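Local coordinates for uncharacterized protein (Staphylococcus aureus subsp. aureus Mu50, PDB 4QXZ) that is of unknown function but folds into a beta-barrel core resembling type VI secretion system proteins, joined to a two-helix pair, at residues A26-I31 and R85-R90; E42-V47 and E61-N66; S100-I105 and I114-H119; T122-Y127 and P157-E162. All coordinates share one frame; numbering follows the deposited sequence.

Interaction 1. Residues A26-I31 and R85-R90; sequences AVRFQI and RVVITR
V27 and R28 both sit opposite V87, and two backbone hydrogen bonds fix this two-to-one pairing: V27 N donates to V87 O at 3.0 Å, and V87 N goes to R28 O at 3.2 Å. Farther along, Q30 and R85 bond reciprocally, with R85 N to Q30 O at 3.0 Å and Q30 N to R85 O at 3.1 Å.

The apolar contacts split between two faces. On one, A26 CB meets V86 CG1 at 4.0 Å, and neighbouring F29 packs on L60 and I62. On the other, the side chains of R28 and V87 run side by side, R28 CB lying 3.7 Å from V87 CG2, and Q30 OE1 rests 3.6 Å from R85 CB.

The nitrogen-bearing ends turn to partners beyond the pair. The amide nitrogen of Q30 and the guanidinium of R28 both find E40. R85 bends at its second torsion (chi2 -69°), which turns its guanidinium off toward a salt bridge with D83.

Two residues facing one make this a classic beta bulge, set where antiparallel strands 23-32 and 82-88 meet in the barrel wall.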
# COMPACT_ATOMS: atom_id res chain seq x y z
N ALA A 26 3.94 3.03 -2.76
CA ALA A 26 5.20 3.59 -3.22
C ALA A 26 4.91 4.92 -3.89
O ALA A 26 4.25 4.94 -4.91
CB ALA A 26 5.89 2.63 -4.19
N VAL A 27 5.43 6.01 -3.33
CA VAL A 27 5.17 7.35 -3.87
C VAL A 27 6.37 8.05 -4.55
O VAL A 27 6.18 9.09 -5.18
CB VAL A 27 4.57 8.27 -2.79
CG1 VAL A 27 3.15 7.83 -2.50
CG2 VAL A 27 5.42 8.24 -1.53
N ARG A 28 7.57 7.48 -4.44
CA ARG A 28 8.71 7.95 -5.24
C ARG A 28 9.66 6.83 -5.58
O ARG A 28 9.89 5.91 -4.79
CB ARG A 28 9.50 9.05 -4.53
CG ARG A 28 8.68 10.30 -4.25
CD ARG A 28 9.49 11.30 -3.48
NE ARG A 28 10.58 11.86 -4.26
CZ ARG A 28 11.40 12.79 -3.81
NH1 ARG A 28 11.28 13.27 -2.58
NH2 ARG A 28 12.36 13.25 -4.60
N PHE A 29 10.24 6.94 -6.77
CA PHE A 29 11.11 5.91 -7.27
C PHE A 29 12.34 6.54 -7.88
O PHE A 29 12.21 7.44 -8.69
CB PHE A 29 10.39 5.08 -8.32
CG PHE A 29 11.25 4.00 -8.90
CD1 PHE A 29 11.68 2.94 -8.11
CD2 PHE A 29 11.63 4.04 -10.23
CE1 PHE A 29 12.49 1.94 -8.64
CE2 PHE A 29 12.42 3.04 -10.77
CZ PHE A 29 12.85 1.99 -9.98
N GLN A 30 13.51 6.06 -7.49
CA GLN A 30 14.76 6.58 -8.05
C GLN A 30 15.74 5.45 -8.31
O GLN A 30 15.71 4.41 -7.62
CB GLN A 30 15.41 7.54 -7.07
CG GLN A 30 14.53 8.69 -6.60
CD GLN A 30 15.21 9.52 -5.53
OE1 GLN A 30 15.98 9.01 -4.72
NE2 GLN A 30 14.93 10.83 -5.52
N ILE A 31 16.62 5.67 -9.29
CA ILE A 31 17.73 4.75 -9.59
C ILE A 31 19.02 5.54 -9.50
O ILE A 31 19.12 6.67 -10.03
CB ILE A 31 17.61 4.13 -10.98
CG1 ILE A 31 16.23 3.45 -11.13
CG2 ILE A 31 18.74 3.11 -11.22
CD1 ILE A 31 16.14 2.44 -12.25
N ARG A 85 15.97 3.55 -4.75
CA ARG A 85 15.45 4.23 -3.59
C ARG A 85 13.94 4.27 -3.74
O ARG A 85 13.43 4.66 -4.78
CB ARG A 85 15.97 5.66 -3.53
CG ARG A 85 17.47 5.77 -3.61
CD ARG A 85 18.14 5.23 -2.35
NE ARG A 85 19.58 5.12 -2.54
CZ ARG A 85 20.23 4.04 -2.95
NH1 ARG A 85 19.60 2.90 -3.23
NH2 ARG A 85 21.55 4.10 -3.09
N VAL A 86 13.23 3.85 -2.70
CA VAL A 86 11.77 3.83 -2.71
C VAL A 86 11.24 4.57 -1.47
O VAL A 86 11.58 4.22 -0.33
CB VAL A 86 11.23 2.38 -2.73
CG1 VAL A 86 9.72 2.37 -2.95
CG2 VAL A 86 11.95 1.54 -3.78
N VAL A 87 10.44 5.61 -1.70
CA VAL A 87 9.84 6.39 -0.62
C VAL A 87 8.42 5.87 -0.42
O VAL A 87 7.67 5.69 -1.40
CB VAL A 87 9.80 7.87 -0.97
CG1 VAL A 87 9.23 8.69 0.17
CG2 VAL A 87 11.20 8.36 -1.31
N ILE A 88 8.07 5.69 0.83
CA ILE A 88 6.88 4.99 1.21
C ILE A 88 5.82 5.86 1.85
O ILE A 88 6.11 6.69 2.68
CB ILE A 88 7.25 3.86 2.16
CG1 ILE A 88 8.07 2.83 1.44
CG2 ILE A 88 6.02 3.20 2.71
CD1 ILE A 88 8.69 1.82 2.37
N THR A 89 4.60 5.70 1.36
CA THR A 89 3.39 6.35 1.92
C THR A 89 3.32 7.84 1.70
O THR A 89 2.37 8.32 1.14
CB THR A 89 3.18 6.03 3.40
OG1 THR A 89 3.02 4.64 3.58
CG2 THR A 89 1.97 6.71 3.89
N ARG A 90 4.31 8.56 2.19
CA ARG A 90 4.32 9.98 2.00
C ARG A 90 5.65 10.49 1.47
O ARG A 90 6.68 10.09 1.93
CB ARG A 90 3.95 10.68 3.29
CG ARG A 90 2.57 10.28 3.80
CD ARG A 90 1.82 11.43 4.45
NE ARG A 90 0.42 11.09 4.76
CZ ARG A 90 0.02 10.31 5.77
NH1 ARG A 90 0.89 9.74 6.60
NH2 ARG A 90 -1.28 10.08 5.95

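Interaction 2. Residues E42-V47 and E61-N66; sequences ELEDGV and EIVISN
Between E44-D45 and V63 the flat groups that meet are peptides. E44 N approaches V63 O at 2.8 Å, nearly in line with the C=O, whereas V63 N comes to D45 O at 3.1 Å from above the carbonyl plane, 45° out of it. E44 and D45 thus share V63 as their partner, a classic beta bulge in the hairpin of strands 45-51 and 57-65. The carboxylate of D45 belongs to the dimer interface: its OD1 accepts from the backbone N of K22 and T23 of the second subunit.

Past the bulge the ladder is regular. V47 and E61 make a hydrogen-bonded pair, V47 N to E61 O at 2.9 Å with an N-H...O angle of 166°, and E61 N returns the bond to V47 O.

V63 spreads its two methyls across the bulge. CG1 lies 3.7 Å from E44 CB, and CG2 is directed at D45 CB. Here the E44 chain bends at chi2 and carries its carboxylate away from V63.

On the opposite face, toward the barrel interior, L43 crosses I62 at about a right angle, with L43 CD2 3.8 Å from I62 CG2. The same methyl of L43 touches I64 CG2, while F29 of strand 23-32 and F116 of strand 111-121 pack against this face. G46, paired with I62, brings the two backbones close there, its CA 3.4 Å from E61 O.

Where the strands part, a water takes over from direct bonding, donating to E42 O at 2.8 Å and accepting from S65 N.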
# COMPACT_ATOMS: atom_id res chain seq x y z
N GLU A 42 8.77 9.64 -12.50
CA GLU A 42 7.47 10.07 -12.00
C GLU A 42 6.45 8.91 -12.05
O GLU A 42 6.16 8.34 -13.11
CB GLU A 42 6.98 11.29 -12.81
CG GLU A 42 5.57 11.79 -12.50
CD GLU A 42 5.42 12.44 -11.14
OE1 GLU A 42 6.42 12.55 -10.39
OE2 GLU A 42 4.28 12.86 -10.81
N LEU A 43 5.90 8.61 -10.87
CA LEU A 43 5.01 7.48 -10.69
C LEU A 43 3.58 7.82 -11.05
O LEU A 43 3.04 8.83 -10.60
CB LEU A 43 5.09 6.98 -9.24
CG LEU A 43 6.44 6.38 -8.77
CD1 LEU A 43 6.32 5.79 -7.38
CD2 LEU A 43 6.93 5.31 -9.70
N GLU A 44 2.99 6.98 -11.89
CA GLU A 44 1.54 6.94 -12.06
C GLU A 44 0.90 6.18 -10.90
O GLU A 44 -0.16 6.58 -10.37
CB GLU A 44 1.17 6.26 -13.37
CG GLU A 44 1.45 7.11 -14.60
CD GLU A 44 0.47 8.26 -14.76
OE1 GLU A 44 -0.76 8.05 -14.56
OE2 GLU A 44 0.93 9.38 -15.08
N ASP A 45 1.57 5.10 -10.51
CA ASP A 45 1.11 4.26 -9.42
C ASP A 45 2.30 3.52 -8.83
O ASP A 45 3.36 3.42 -9.45
CB ASP A 45 0.11 3.25 -9.96
CG ASP A 45 -0.60 2.51 -8.86
OD1 ASP A 45 -1.25 3.20 -8.03
OD2 ASP A 45 -0.49 1.25 -8.82
N GLY A 46 2.11 2.98 -7.62
CA GLY A 46 3.18 2.23 -6.98
C GLY A 46 2.79 1.46 -5.73
O GLY A 46 2.27 2.02 -4.75
N VAL A 47 3.10 0.16 -5.75
CA VAL A 47 2.96 -0.67 -4.55
C VAL A 47 4.24 -1.49 -4.31
O VAL A 47 4.89 -1.95 -5.26
CB VAL A 47 1.73 -1.63 -4.65
CG1 VAL A 47 2.01 -2.83 -5.55
CG2 VAL A 47 1.33 -2.12 -3.27
N GLU A 61 5.89 -2.96 -7.73
CA GLU A 61 5.18 -2.75 -9.00
C GLU A 61 4.90 -1.27 -9.16
O GLU A 61 4.32 -0.65 -8.27
CB GLU A 61 3.87 -3.54 -9.04
CG GLU A 61 3.25 -3.61 -10.44
CD GLU A 61 2.04 -4.54 -10.56
OE1 GLU A 61 2.04 -5.62 -9.96
OE2 GLU A 61 1.07 -4.18 -11.28
N ILE A 62 5.34 -0.71 -10.29
CA ILE A 62 5.11 0.70 -10.58
C ILE A 62 4.55 0.87 -11.97
O ILE A 62 4.74 0.02 -12.84
CB ILE A 62 6.41 1.54 -10.49
CG1 ILE A 62 7.49 1.00 -11.44
CG2 ILE A 62 6.93 1.58 -9.07
CD1 ILE A 62 8.74 1.83 -11.47
N VAL A 63 3.86 1.99 -12.17
CA VAL A 63 3.41 2.38 -13.50
C VAL A 63 4.05 3.71 -13.86
O VAL A 63 3.96 4.67 -13.11
CB VAL A 63 1.88 2.51 -13.56
CG1 VAL A 63 1.42 2.92 -14.96
CG2 VAL A 63 1.23 1.18 -13.14
N ILE A 64 4.73 3.74 -15.01
CA ILE A 64 5.38 4.96 -15.48
C ILE A 64 5.16 5.13 -16.97
O ILE A 64 4.61 4.26 -17.63
CB ILE A 64 6.89 4.94 -15.18
CG1 ILE A 64 7.57 3.71 -15.79
CG2 ILE A 64 7.14 5.02 -13.68
CD1 ILE A 64 9.09 3.76 -15.76
N SER A 65 5.59 6.27 -17.49
CA SER A 65 5.51 6.57 -18.91
C SER A 65 6.29 5.57 -19.76
O SER A 65 7.38 5.17 -19.39
CB SER A 65 6.05 7.98 -19.15
OG SER A 65 6.36 8.16 -20.51
N ASN A 66 5.78 5.32 -20.95
CA ASN A 66 6.36 4.47 -22.00
C ASN A 66 7.69 4.95 -22.45
O ASN A 66 8.47 4.22 -23.00
CB ASN A 66 5.55 4.53 -23.27
CG ASN A 66 5.92 3.49 -24.25
OD1 ASN A 66 6.33 2.42 -23.89
ND2 ASN A 66 5.75 3.78 -25.50
O HOH W 1 5.99 8.75 -15.84

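Interaction 3. Residues S100-I105 and I114-H119; sequences STVKSI and IVFECH
V102 divides its two methyls between neighbours on the other strand: CG1 meets I114 CG2 at 3.7 Å, and CG2 approaches F116 CE2 at 3.9 Å, oblique to the ring. A chi1 of -175° sets CG1 opposite the backbone N, on the I114 side, and CG2 opposite the carbonyl carbon, facing F116. I114 CG2 also sits over one face of the F116 ring, offset toward its rim. At the far end of this face S100 CB packs on C118 SG at 3.6 Å. The other face is mixed in character: S104 OG rests against V115 CB, and the T101 and E117 side chains run side by side.

Behind these side chains stands the backbone ladder. E117 N reaches T101 O at 2.9 Å, and T101 N answers to E117 O. V115 O then takes K103 N at 2.9 Å and, weakly, S104 N at 3.4 Å. Two residues opposite one make a classic beta bulge in the hairpin of strands 96-107 and 111-121.

Farther out, F72 of helix 69-77 covers I114 and F116, Y75 packs on V102, and the ring of F29 meets that of F116 with the planes at about 45°.

Such a division implies a largely apolar face toward the barrel interior, S100 being its polar exception, and a more polar outer face, with the opposite charges of K103 and E117 near each other but not in contact.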
# COMPACT_ATOMS: atom_id res chain seq x y z
N SER A 100 17.89 -4.43 -6.75
CA SER A 100 16.87 -5.13 -7.52
C SER A 100 17.19 -5.41 -8.98
O SER A 100 18.13 -4.83 -9.57
CB SER A 100 15.55 -4.36 -7.43
OG SER A 100 15.62 -3.15 -8.14
N THR A 101 16.37 -6.29 -9.56
CA THR A 101 16.37 -6.60 -10.99
C THR A 101 14.95 -6.52 -11.55
O THR A 101 13.97 -6.81 -10.84
CB THR A 101 16.90 -8.01 -11.26
OG1 THR A 101 16.18 -8.93 -10.44
CG2 THR A 101 18.39 -8.13 -10.91
N VAL A 102 14.84 -6.17 -12.83
CA VAL A 102 13.54 -6.15 -13.49
C VAL A 102 13.07 -7.58 -13.79
O VAL A 102 13.78 -8.36 -14.43
CB VAL A 102 13.57 -5.34 -14.80
CG1 VAL A 102 12.17 -5.26 -15.39
CG2 VAL A 102 14.15 -3.95 -14.55
N LYS A 103 11.87 -7.90 -13.31
CA LYS A 103 11.29 -9.24 -13.42
C LYS A 103 10.32 -9.35 -14.60
O LYS A 103 10.32 -10.36 -15.29
CB LYS A 103 10.55 -9.55 -12.14
CG LYS A 103 10.14 -10.99 -11.99
CD LYS A 103 9.25 -11.13 -10.76
CE LYS A 103 9.64 -12.34 -9.93
NZ LYS A 103 9.40 -13.61 -10.66
N SER A 104 9.50 -8.32 -14.81
CA SER A 104 8.55 -8.31 -15.92
C SER A 104 8.17 -6.88 -16.32
O SER A 104 8.20 -5.97 -15.49
CB SER A 104 7.30 -9.13 -15.60
OG SER A 104 6.43 -8.48 -14.69
N ILE A 105 7.85 -6.70 -17.60
CA ILE A 105 7.42 -5.41 -18.14
C ILE A 105 6.15 -5.61 -18.95
O ILE A 105 6.04 -6.57 -19.71
CB ILE A 105 8.48 -4.79 -19.07
CG1 ILE A 105 9.84 -4.74 -18.37
CG2 ILE A 105 8.08 -3.39 -19.50
CD1 ILE A 105 10.98 -4.30 -19.27
N ILE A 114 5.97 -2.11 -14.48
CA ILE A 114 7.20 -2.84 -14.23
C ILE A 114 7.21 -3.41 -12.84
O ILE A 114 7.02 -2.68 -11.87
CB ILE A 114 8.44 -1.93 -14.37
CG1 ILE A 114 8.36 -1.10 -15.65
CG2 ILE A 114 9.70 -2.77 -14.36
CD1 ILE A 114 9.35 0.02 -15.69
N VAL A 115 7.44 -4.72 -12.77
CA VAL A 115 7.63 -5.45 -11.52
C VAL A 115 9.13 -5.65 -11.29
O VAL A 115 9.83 -6.09 -12.20
CB VAL A 115 6.90 -6.81 -11.58
CG1 VAL A 115 7.22 -7.68 -10.37
CG2 VAL A 115 5.39 -6.60 -11.71
N PHE A 116 9.62 -5.33 -10.10
CA PHE A 116 11.03 -5.58 -9.73
C PHE A 116 11.12 -6.59 -8.62
O PHE A 116 10.28 -6.59 -7.74
CB PHE A 116 11.72 -4.32 -9.19
CG PHE A 116 11.64 -3.14 -10.11
CD1 PHE A 116 10.48 -2.42 -10.23
CD2 PHE A 116 12.75 -2.76 -10.84
CE1 PHE A 116 10.42 -1.33 -11.07
CE2 PHE A 116 12.70 -1.68 -11.68
CZ PHE A 116 11.53 -0.97 -11.80
N GLU A 117 12.17 -7.40 -8.65
CA GLU A 117 12.52 -8.27 -7.52
C GLU A 117 13.52 -7.55 -6.62
O GLU A 117 14.63 -7.26 -7.03
CB GLU A 117 13.13 -9.58 -8.03
CG GLU A 117 13.33 -10.64 -6.95
CD GLU A 117 14.30 -11.75 -7.37
OE1 GLU A 117 14.06 -12.36 -8.45
OE2 GLU A 117 15.29 -12.03 -6.63
N CYS A 118 13.14 -7.28 -5.37
CA CYS A 118 13.90 -6.41 -4.51
C CYS A 118 14.37 -7.13 -3.27
O CYS A 118 13.69 -8.01 -2.76
CB CYS A 118 13.03 -5.22 -4.11
SG CYS A 118 12.51 -4.21 -5.52
N HIS A 119 15.55 -6.74 -2.80
CA HIS A 119 16.11 -7.19 -1.53
C HIS A 119 16.55 -5.96 -0.76
O HIS A 119 17.35 -5.17 -1.25
CB HIS A 119 17.30 -8.13 -1.78
CG HIS A 119 17.05 -9.16 -2.85
ND1 HIS A 119 16.04 -10.10 -2.75
CD2 HIS A 119 17.65 -9.37 -4.04
CE1 HIS A 119 16.04 -10.85 -3.84
NE2 HIS A 119 17.01 -10.44 -4.64

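Interaction 4. Residues T122-Y127 and P157-E162; sequences TLRQQY and PKLKDE
P157 meets Y127 first: Y127 OH donates to P157 O at 2.8 Å, in the carbonyl plane and on a lone pair, and the proline's CD touches the same hydroxyl. With CG opposite the backbone N (chi1 -175°), the tyrosine stretches across to that carbonyl.

L159 comes next and lies between two flat groups. Its CG packs obliquely on the Y127 ring, 3.6 Å from CE1, while its CD1 lies over the centre of one face of the R124 guanidinium, 3.4 Å above the plane.

D161 takes that guanidinium end-on. R124 NH1 bonds to D161 OD1 at 2.8 Å and R124 NH2 to D161 OD2 at 2.7 Å, each oxygen using its syn lone pair, with the two planes only 14° apart. The two bonds of this bidentate salt bridge fix the rotation of the guanidinium, with L159 CD1 over its face.

E162 adds a second salt bridge, OE1 to R124 NH1 at 3.3 Å, the planes turned 67° apart. Its OE2 also accepts a weak bond from L159 N.

The contact thus ties the loop leading from strand 111-121 into helix 127-137 to the tail following helix 142-155, with L159 on S130 and Q134 of the first helix and P157 on M152 of the second.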
# COMPACT_ATOMS: atom_id res chain seq x y z
N THR A 122 20.48 -1.97 4.58
CA THR A 122 20.69 -0.84 5.46
C THR A 122 22.02 -0.27 5.13
O THR A 122 22.96 -0.99 4.80
CB THR A 122 20.79 -1.25 6.94
OG1 THR A 122 19.84 -2.27 7.21
CG2 THR A 122 20.51 -0.05 7.84
N LEU A 123 22.11 1.05 5.24
CA LEU A 123 23.37 1.70 4.96
C LEU A 123 24.38 1.23 5.96
O LEU A 123 24.11 1.20 7.17
CB LEU A 123 23.23 3.21 5.05
CG LEU A 123 24.40 3.96 4.40
CD1 LEU A 123 24.47 3.66 2.90
CD2 LEU A 123 24.26 5.45 4.70
N ARG A 124 25.55 0.86 5.48
CA ARG A 124 26.62 0.45 6.36
C ARG A 124 27.03 1.55 7.33
O ARG A 124 26.84 2.74 7.07
CB ARG A 124 27.83 0.05 5.54
CG ARG A 124 28.35 1.16 4.64
CD ARG A 124 29.01 0.57 3.41
NE ARG A 124 30.46 0.45 3.56
CZ ARG A 124 31.26 -0.10 2.65
NH1 ARG A 124 30.76 -0.61 1.52
NH2 ARG A 124 32.57 -0.15 2.87
N GLN A 125 27.63 1.13 8.44
CA GLN A 125 28.36 2.03 9.33
C GLN A 125 29.54 2.63 8.58
O GLN A 125 30.01 2.05 7.59
CB GLN A 125 28.91 1.27 10.54
CG GLN A 125 27.90 0.43 11.32
CD GLN A 125 26.87 1.26 12.05
OE1 GLN A 125 26.89 2.49 12.01
NE2 GLN A 125 25.95 0.58 12.73
N GLN A 126 30.04 3.77 9.04
CA GLN A 126 31.25 4.36 8.46
C GLN A 126 31.12 4.63 6.93
O GLN A 126 32.12 4.65 6.21
CB GLN A 126 32.47 3.44 8.72
CG GLN A 126 33.11 3.56 10.09
CD GLN A 126 32.21 3.10 11.22
OE1 GLN A 126 31.42 3.88 11.77
NE2 GLN A 126 32.35 1.84 11.60
N TYR A 127 29.89 4.82 6.44
CA TYR A 127 29.70 5.12 5.03
C TYR A 127 30.52 6.33 4.59
O TYR A 127 31.21 6.29 3.56
CB TYR A 127 28.21 5.35 4.67
CG TYR A 127 28.02 5.54 3.17
CD1 TYR A 127 28.02 4.45 2.31
CD2 TYR A 127 27.84 6.81 2.61
CE1 TYR A 127 27.88 4.60 0.94
CE2 TYR A 127 27.69 6.97 1.24
CZ TYR A 127 27.73 5.87 0.41
OH TYR A 127 27.60 6.01 -0.94
N PRO A 157 25.32 5.83 -3.24
CA PRO A 157 25.55 4.67 -4.12
C PRO A 157 26.23 3.51 -3.38
O PRO A 157 26.94 3.74 -2.38
CB PRO A 157 26.46 5.23 -5.22
CG PRO A 157 27.04 6.50 -4.68
CD PRO A 157 26.05 7.03 -3.68
N LYS A 158 25.99 2.29 -3.85
CA LYS A 158 26.79 1.13 -3.42
C LYS A 158 28.23 1.43 -3.72
O LYS A 158 28.57 1.98 -4.77
CB LYS A 158 26.39 -0.19 -4.13
CG LYS A 158 25.15 -0.85 -3.54
CD LYS A 158 25.32 -2.35 -3.35
CE LYS A 158 24.25 -2.95 -2.43
NZ LYS A 158 24.41 -2.53 -1.00
N LEU A 159 29.08 1.06 -2.77
CA LEU A 159 30.49 1.36 -2.85
C LEU A 159 31.21 0.29 -3.67
O LEU A 159 30.75 -0.86 -3.77
CB LEU A 159 31.07 1.52 -1.44
CG LEU A 159 30.54 2.71 -0.64
CD1 LEU A 159 31.02 2.77 0.80
CD2 LEU A 159 30.83 4.03 -1.33
N LYS A 160 32.32 0.71 -4.28
CA LYS A 160 33.13 -0.14 -5.16
C LYS A 160 33.54 -1.46 -4.48
O LYS A 160 33.62 -2.49 -5.13
CB LYS A 160 34.38 0.61 -5.65
CG LYS A 160 34.84 0.23 -7.04
CD LYS A 160 35.83 1.25 -7.61
CE LYS A 160 35.10 2.41 -8.28
NZ LYS A 160 36.07 3.42 -8.80
N ASP A 161 33.74 -1.43 -3.17
CA ASP A 161 34.11 -2.65 -2.45
C ASP A 161 32.99 -3.68 -2.33
O ASP A 161 33.17 -4.74 -1.73
CB ASP A 161 34.70 -2.33 -1.06
CG ASP A 161 33.72 -1.62 -0.14
OD1 ASP A 161 32.57 -1.35 -0.53
OD2 ASP A 161 34.13 -1.32 1.00
N GLU A 162 31.82 -3.39 -2.91
CA GLU A 162 30.72 -4.34 -2.91
C GLU A 162 30.42 -4.90 -4.31
O GLU A 162 29.59 -5.78 -4.42
CB GLU A 162 29.45 -3.71 -2.32
CG GLU A 162 29.41 -3.71 -0.79
CD GLU A 162 28.54 -2.60 -0.17
OE1 GLU A 162 28.21 -2.72 1.02
OE2 GLU A 162 28.20 -1.59 -0.86

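Overall arrangement
Interactions 1, 2 and 3 belong to one curled antiparallel sheet. Their centres lie 10 to 15 Å apart, and strands of one are neighbours of strands of the next: probable backbone hydrogen bonds from A26 N to G46 O and from I114 N to I62 O link 1 with 2 and 2 with 3. Along the chain, interaction 2 is nested inside the loop closed by interaction 1; 3 and then 4 follow. All three sheet contacts contain a bulge, and 1 and 2 also touch the second subunit. Interaction 4 stands apart, its centre about 28 Å from that of interaction 2, and closes off the two-helix pair, meeting the barrel where P157 packs near R85.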